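Local coordinates for protein gluconate kinase (Lactobacillus acidophilus, PDB 3LL3) that probably phosphorylates a sugar substrate such as gluconate or xylulose at the expense of ATP, at residues I301-A306 with A371-I376; G330-I335 with K365-R370. One frame throughout, in Å; residues are numbered along the deposited sequence.

Contact 1 of 2, residues I301-A306 with A371-I376. With ATP (adenosine-5'-triphosphate), chain C.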
loop_
_atom_site.group_PDB
_atom_site.type_symbol
_atom_site.label_atom_id
_atom_site.label_comp_id
_atom_site.label_asym_id
_atom_site.label_seq_id
_atom_site.Cartn_x
_atom_site.Cartn_y
_atom_site.Cartn_z
ATOM N N ILE A 301 -7.367 -16.077 5.464
ATOM C CA ILE A 301 -5.943 -16.318 5.273
ATOM C C ILE A 301 -5.162 -15.003 5.300
ATOM O O ILE A 301 -4.024 -14.941 5.762
ATOM C CB ILE A 301 -5.667 -17.077 3.942
ATOM C CG1 ILE A 301 -4.204 -17.509 3.855
ATOM C CG2 ILE A 301 -6.045 -16.221 2.699
ATOM C CD1 ILE A 301 -3.981 -18.680 2.879
ATOM N N VAL A 302 -5.794 -13.948 4.802
ATOM C CA VAL A 302 -5.197 -12.627 4.786
ATOM C C VAL A 302 -5.330 -11.955 6.161
ATOM O O VAL A 302 -4.420 -11.263 6.618
ATOM C CB VAL A 302 -5.799 -11.744 3.661
ATOM C CG1 VAL A 302 -5.332 -10.296 3.810
ATOM C CG2 VAL A 302 -5.395 -12.300 2.279
ATOM N N PHE A 303 -6.451 -12.189 6.832
ATOM C CA PHE A 303 -6.591 -11.773 8.225
ATOM C C PHE A 303 -5.482 -12.391 9.073
ATOM O O PHE A 303 -4.876 -11.728 9.898
ATOM C CB PHE A 303 -7.953 -12.200 8.769
ATOM C CG PHE A 303 -8.144 -11.900 10.226
ATOM C CD1 PHE A 303 -7.821 -12.840 11.187
ATOM C CD2 PHE A 303 -8.620 -10.658 10.638
ATOM C CE1 PHE A 303 -7.993 -12.573 12.540
ATOM C CE2 PHE A 303 -8.801 -10.384 11.984
ATOM C CZ PHE A 303 -8.480 -11.345 12.941
ATOM N N ASN A 304 -5.228 -13.672 8.853
ATOM C CA ASN A 304 -4.138 -14.352 9.516
ATOM C C ASN A 304 -2.783 -13.722 9.205
ATOM O O ASN A 304 -2.004 -13.481 10.113
ATOM C CB ASN A 304 -4.112 -15.818 9.119
ATOM C CG ASN A 304 -3.160 -16.630 9.965
ATOM O OD1 ASN A 304 -2.188 -17.209 9.454
ATOM N ND2 ASN A 304 -3.428 -16.684 11.264
ATOM N N TRP A 305 -2.497 -13.472 7.926
ATOM C CA TRP A 305 -1.246 -12.801 7.558
ATOM C C TRP A 305 -1.087 -11.464 8.287
ATOM O O TRP A 305 -0.020 -11.174 8.825
ATOM C CB TRP A 305 -1.129 -12.591 6.044
ATOM C CG TRP A 305 -0.013 -11.650 5.678
ATOM C CD1 TRP A 305 1.299 -11.976 5.436
ATOM C CD2 TRP A 305 -0.105 -10.224 5.520
ATOM N NE1 TRP A 305 2.020 -10.840 5.126
ATOM C CE2 TRP A 305 1.185 -9.754 5.176
ATOM C CE3 TRP A 305 -1.154 -9.301 5.626
ATOM C CZ2 TRP A 305 1.454 -8.401 4.946
ATOM C CZ3 TRP A 305 -0.883 -7.953 5.399
ATOM C CH2 TRP A 305 0.415 -7.516 5.064
ATOM N N ALA A 306 -2.142 -10.652 8.293
ATOM C CA ALA A 306 -2.091 -9.339 8.939
ATOM C C ALA A 306 -1.880 -9.440 10.444
ATOM O O ALA A 306 -1.186 -8.611 11.032
ATOM C CB ALA A 306 -3.344 -8.531 8.638
ATOM N N ALA A 371 -8.202 -1.384 8.240
ATOM C CA ALA A 371 -8.198 -1.326 6.784
ATOM C C ALA A 371 -8.104 -2.721 6.197
ATOM O O ALA A 371 -8.689 -2.982 5.151
ATOM C CB ALA A 371 -7.041 -0.446 6.252
ATOM N N VAL A 372 -7.354 -3.606 6.851
ATOM C CA VAL A 372 -7.225 -4.979 6.366
ATOM C C VAL A 372 -8.599 -5.652 6.388
ATOM O O VAL A 372 -9.038 -6.234 5.392
ATOM C CB VAL A 372 -6.235 -5.811 7.209
ATOM C CG1 VAL A 372 -6.381 -7.304 6.886
ATOM C CG2 VAL A 372 -4.780 -5.328 7.001
ATOM N N ILE A 373 -9.290 -5.533 7.521
ATOM C CA ILE A 373 -10.600 -6.167 7.670
ATOM C C ILE A 373 -11.589 -5.573 6.685
ATOM O O ILE A 373 -12.344 -6.301 6.042
ATOM C CB ILE A 373 -11.149 -6.030 9.106
ATOM C CG1 ILE A 373 -10.294 -6.853 10.063
ATOM C CG2 ILE A 373 -12.587 -6.553 9.167
ATOM C CD1 ILE A 373 -10.415 -6.438 11.529
ATOM N N GLU A 374 -11.597 -4.250 6.577
ATOM C CA GLU A 374 -12.465 -3.583 5.625
ATOM C C GLU A 374 -12.160 -3.945 4.165
ATOM O O GLU A 374 -13.091 -4.095 3.363
ATOM C CB GLU A 374 -12.425 -2.072 5.811
ATOM C CG GLU A 374 -13.123 -1.602 7.097
ATOM C CD GLU A 374 -12.893 -0.136 7.415
ATOM O OE1 GLU A 374 -12.063 0.516 6.730
ATOM O OE2 GLU A 374 -13.542 0.363 8.372
ATOM N N GLY A 375 -10.871 -4.064 3.833
ATOM C CA GLY A 375 -10.462 -4.428 2.488
ATOM C C GLY A 375 -10.907 -5.838 2.134
ATOM O O GLY A 375 -11.394 -6.095 1.021
ATOM N N ILE A 376 -10.727 -6.763 3.076
ATOM C CA ILE A 376 -11.154 -8.136 2.875
ATOM C C ILE A 376 -12.645 -8.147 2.513
ATOM O O ILE A 376 -13.047 -8.751 1.529
ATOM C CB ILE A 376 -10.877 -8.999 4.118
ATOM C CG1 ILE A 376 -9.395 -9.365 4.182
ATOM C CG2 ILE A 376 -11.701 -10.292 4.079
ATOM C CD1 ILE A 376 -8.953 -9.898 5.516
HETATM P PG ATP C . -13.364 -25.621 7.104
HETATM O O1G ATP C . -12.503 -25.719 8.523
HETATM O O2G ATP C . -14.991 -25.757 7.412
HETATM O O3G ATP C . -12.912 -26.662 6.183
HETATM P PB ATP C . -11.822 -23.218 6.865
HETATM O O1B ATP C . -11.851 -21.902 5.880
HETATM O O2B ATP C . -10.562 -23.944 6.767
HETATM O O3B ATP C . -13.114 -24.150 6.397
HETATM P PA ATP C . -12.850 -21.560 9.083
HETATM O O1A ATP C . -14.331 -21.284 8.436
HETATM O O2A ATP C . -12.908 -21.801 10.519
HETATM O O3A ATP C . -12.007 -22.849 8.472
HETATM O "O5'" ATP C . -11.982 -20.185 8.840
HETATM C "C5'" ATP C . -10.603 -20.208 9.125
HETATM C "C4'" ATP C . -10.126 -18.783 9.262
HETATM O "O4'" ATP C . -10.694 -17.972 10.278
HETATM C "C3'" ATP C . -8.611 -18.428 9.184
HETATM O "O3'" ATP C . -8.151 -18.088 7.909
HETATM C "C2'" ATP C . -8.397 -17.398 10.351
HETATM O "O2'" ATP C . -7.428 -16.428 10.060
HETATM C "C1'" ATP C . -9.816 -16.912 10.548
HETATM N N9 ATP C . -10.125 -16.529 11.918
HETATM C C8 ATP C . -9.937 -17.243 13.044
HETATM N N7 ATP C . -10.514 -16.488 14.104
HETATM C C5 ATP C . -11.065 -15.308 13.554
HETATM C C6 ATP C . -11.760 -14.220 14.130
HETATM N N6 ATP C . -12.042 -14.227 15.560
HETATM N N1 ATP C . -12.191 -13.214 13.361
HETATM C C2 ATP C . -11.964 -13.213 12.003
HETATM N N3 ATP C . -11.282 -14.282 11.449
HETATM C C4 ATP C . -10.844 -15.309 12.230
#

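Contact 2 of 2, residues G330-I335 with K365-R370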
loop_
_atom_site.group_PDB
_atom_site.type_symbol
_atom_site.label_atom_id
_atom_site.label_comp_id
_atom_site.label_asym_id
_atom_site.label_seq_id
_atom_site.Cartn_x
_atom_site.Cartn_y
_atom_site.Cartn_z
ATOM N N GLY A 330 -13.963 3.144 8.271
ATOM C CA GLY A 330 -13.407 3.715 7.059
ATOM C C GLY A 330 -11.907 3.899 7.185
ATOM O O GLY A 330 -11.242 4.250 6.213
ATOM N N SER A 331 -11.384 3.667 8.386
ATOM C CA SER A 331 -9.948 3.737 8.667
ATOM C C SER A 331 -9.285 5.042 8.193
ATOM O O SER A 331 -8.136 5.036 7.731
ATOM C CB SER A 331 -9.215 2.534 8.057
ATOM O OG SER A 331 -9.771 1.290 8.479
ATOM N N ARG A 332 -10.011 6.145 8.305
ATOM C CA ARG A 332 -9.535 7.440 7.822
ATOM C C ARG A 332 -9.129 7.375 6.356
ATOM O O ARG A 332 -8.131 7.979 5.937
ATOM C CB ARG A 332 -8.369 7.936 8.675
ATOM C CG ARG A 332 -8.672 7.958 10.168
ATOM C CD ARG A 332 -7.553 8.649 10.936
ATOM N NE ARG A 332 -7.685 8.406 12.363
ATOM C CZ ARG A 332 -8.378 9.192 13.180
ATOM N NH1 ARG A 332 -8.981 10.279 12.697
ATOM N NH2 ARG A 332 -8.463 8.902 14.469
ATOM N N ASN A 333 -9.912 6.635 5.576
ATOM C CA ASN A 333 -9.723 6.569 4.145
ATOM C C ASN A 333 -8.511 5.758 3.720
ATOM O O ASN A 333 -8.052 5.881 2.587
ATOM C CB ASN A 333 -9.634 7.976 3.550
ATOM C CG ASN A 333 -10.991 8.592 3.313
ATOM O OD1 ASN A 333 -12.031 7.924 3.432
ATOM N ND2 ASN A 333 -10.997 9.878 2.972
ATOM N N LEU A 334 -7.987 4.928 4.607
ATOM C CA LEU A 334 -6.913 4.045 4.197
ATOM C C LEU A 334 -7.505 2.870 3.403
ATOM O O LEU A 334 -8.435 2.220 3.861
ATOM C CB LEU A 334 -6.121 3.566 5.410
ATOM C CG LEU A 334 -4.996 2.574 5.105
ATOM C CD1 LEU A 334 -3.963 3.204 4.159
ATOM C CD2 LEU A 334 -4.355 2.103 6.391
ATOM N N ILE A 335 -6.975 2.614 2.209
ATOM C CA ILE A 335 -7.413 1.489 1.390
ATOM C C ILE A 335 -6.438 0.306 1.470
ATOM O O ILE A 335 -5.219 0.478 1.330
ATOM C CB ILE A 335 -7.568 1.887 -0.086
ATOM C CG1 ILE A 335 -8.725 2.874 -0.251
ATOM C CG2 ILE A 335 -7.779 0.626 -0.966
ATOM C CD1 ILE A 335 -10.027 2.398 0.368
ATOM N N LYS A 365 -1.395 1.918 14.036
ATOM C CA LYS A 365 -1.716 0.493 13.952
ATOM C C LYS A 365 -3.219 0.198 13.817
ATOM O O LYS A 365 -3.612 -0.642 13.016
ATOM C CB LYS A 365 -1.127 -0.294 15.123
ATOM C CG LYS A 365 -1.221 -1.825 14.947
ATOM C CD LYS A 365 0.046 -2.382 14.314
ATOM C CE LYS A 365 1.178 -2.335 15.348
ATOM N NZ LYS A 365 2.437 -2.946 14.856
ATOM N N PRO A 366 -4.064 0.872 14.604
ATOM C CA PRO A 366 -5.488 0.528 14.482
ATOM C C PRO A 366 -6.042 0.779 13.085
ATOM O O PRO A 366 -6.826 -0.026 12.610
ATOM C CB PRO A 366 -6.144 1.452 15.510
ATOM C CG PRO A 366 -5.100 1.565 16.577
ATOM C CD PRO A 366 -3.809 1.689 15.803
ATOM N N GLU A 367 -5.657 1.886 12.456
ATOM C CA GLU A 367 -6.080 2.183 11.090
ATOM C C GLU A 367 -5.628 1.107 10.092
ATOM O O GLU A 367 -6.373 0.758 9.180
ATOM C CB GLU A 367 -5.544 3.546 10.638
ATOM C CG GLU A 367 -6.315 4.764 11.173
ATOM C CD GLU A 367 -6.144 4.975 12.672
ATOM O OE1 GLU A 367 -5.093 4.600 13.245
ATOM O OE2 GLU A 367 -7.073 5.521 13.279
HETATM N N MSE A 368 -4.411 0.588 10.248
HETATM C CA MSE A 368 -3.945 -0.449 9.329
HETATM C C MSE A 368 -4.658 -1.756 9.572
HETATM O O MSE A 368 -5.034 -2.422 8.620
HETATM C CB MSE A 368 -2.439 -0.642 9.388
HETATM C CG MSE A 368 -1.716 0.658 8.972
HETATM SE SE MSE A 368 0.200 0.425 8.849
HETATM C CE MSE A 368 0.304 -0.583 7.156
ATOM N N ALA A 369 -4.855 -2.098 10.848
ATOM C CA ALA A 369 -5.561 -3.318 11.225
ATOM C C ALA A 369 -6.965 -3.296 10.661
ATOM O O ALA A 369 -7.414 -4.264 10.058
ATOM C CB ALA A 369 -5.615 -3.474 12.756
ATOM N N ARG A 370 -7.660 -2.181 10.860
ATOM C CA ARG A 370 -9.035 -2.097 10.415
ATOM C C ARG A 370 -9.140 -2.061 8.895
ATOM O O ARG A 370 -10.069 -2.622 8.329
ATOM C CB ARG A 370 -9.782 -0.909 11.034
ATOM C CG ARG A 370 -11.263 -1.053 10.785
ATOM C CD ARG A 370 -12.049 0.219 10.862
ATOM N NE ARG A 370 -12.691 0.343 12.141
ATOM C CZ ARG A 370 -14.000 0.257 12.359
ATOM N NH1 ARG A 370 -14.866 0.072 11.377
ATOM N NH2 ARG A 370 -14.431 0.386 13.585
#

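Contact 1 of 2, residues I301-A306 with A371-I376
I376 reaches across to V302 and F303 with the far end of its chain, and this forms the centre of an apolar seam between two nearly antiparallel helices. The short segment axes come within 10.1 Å of each other at 168°. With CG1 of I376 anti to its carbonyl carbon (chi1 -77°) and the chain extended beyond it, CD1 runs out toward helix 300-311. There I376 CD1 lies 3.6 Å from F303 N and 4.0 Å from V302 CG1, the valine and isoleucine side chains passing each other in opposite directions. One turn further along helix 300-311, A306 offers just a methyl, small enough for V372 to approach with both branches: V372 CG1 comes to 3.7 Å from A306 CB and V372 CG2 to 3.9 Å. Branched residues and an alanine suit a buried seam of van der Waals contacts.

F303 works on two fronts. Its CG stands anti to the backbone N (chi1 176°), and the ring extends beside I373, both side chains pointing the same way. I373 CG1 touches the ring edge at F303 CD2, 4.2 Å away, while the ATP base lies over one face, its N3 3.7 Å above the F303 ring plane and offset toward the rim. F320 of helix 317-325 adds an edge-to-face contact to the same ring. An aromatic side chain suits this place because it gives the base a flat apolar surface while its rim packs into the protein. The helix pair thus backs the adenosine pocket in the C-terminal domain of an FGGY kinase, a member of the actin-like ATPase clan.

Contact 2 of 2, residues G330-I335 with K365-R370
E367 places CG anti to its carbonyl carbon (chi1 -78°) and then bends at chi2 (69°), which carries its carboxylate toward R332, whose own chain runs extended from CG to NE. R332 comes from the solvent side to meet the buried E367 in a salt bridge: R332 NE gives its hydrogen to E367 OE2 over 3.1 Å at 154°. The nitrogen comes from above the carboxylate plane, and the two flat groups are turned against each other by a moderate angle. R332 NH2 stays 3.8 Å from E367 OE2. E367 OE1 turns back to Q364 N, tying the same carboxylate to the start of its helix. Losing the carboxylate to an alanine here is likely to leave R332 NE without its charged mate and Q364 N without this acceptor.

Deeper in, S331 is small enough to sit against the helix, its OG 3.4 Å from R370 CB; that hydroxyl is hydrogen-bonded to E374. L334 supplies the apolar part, its CD2 lying 4.0 Å from CG of selenomethionine M368 and also packing over E367 O. G330 suits its place because, with its backbone angles, any CB would collide with the carbonyl oxygen of the residue before. The tight turn is held by N333 N bonding to G330 O. Together these contacts pack the loop leading from helix 317-325 to strand 335-337 onto the first turns of helix 365-388, in the C-terminal domain of the FGGY fold.

Overall arrangement
Both contacts are built on helix 365-388, contact 2 on its opening turns and contact 1 on the turns that follow, with centres 11 Å apart. Contact 1 is wholly buried, joins helix to helix through aliphatic and aromatic groups, and borders the bound nucleotide. Contact 2 sets a loop against the helix away from the annotated sites and mixes apolar packing with charge, one of its residues being exposed. E374 links them, its OE2 lying 2.8 Å from G330 N, while A371 packs against L334. Residues of both contacts also touch the second subunit, where W305 and N333 each bond to a backbone carbonyl.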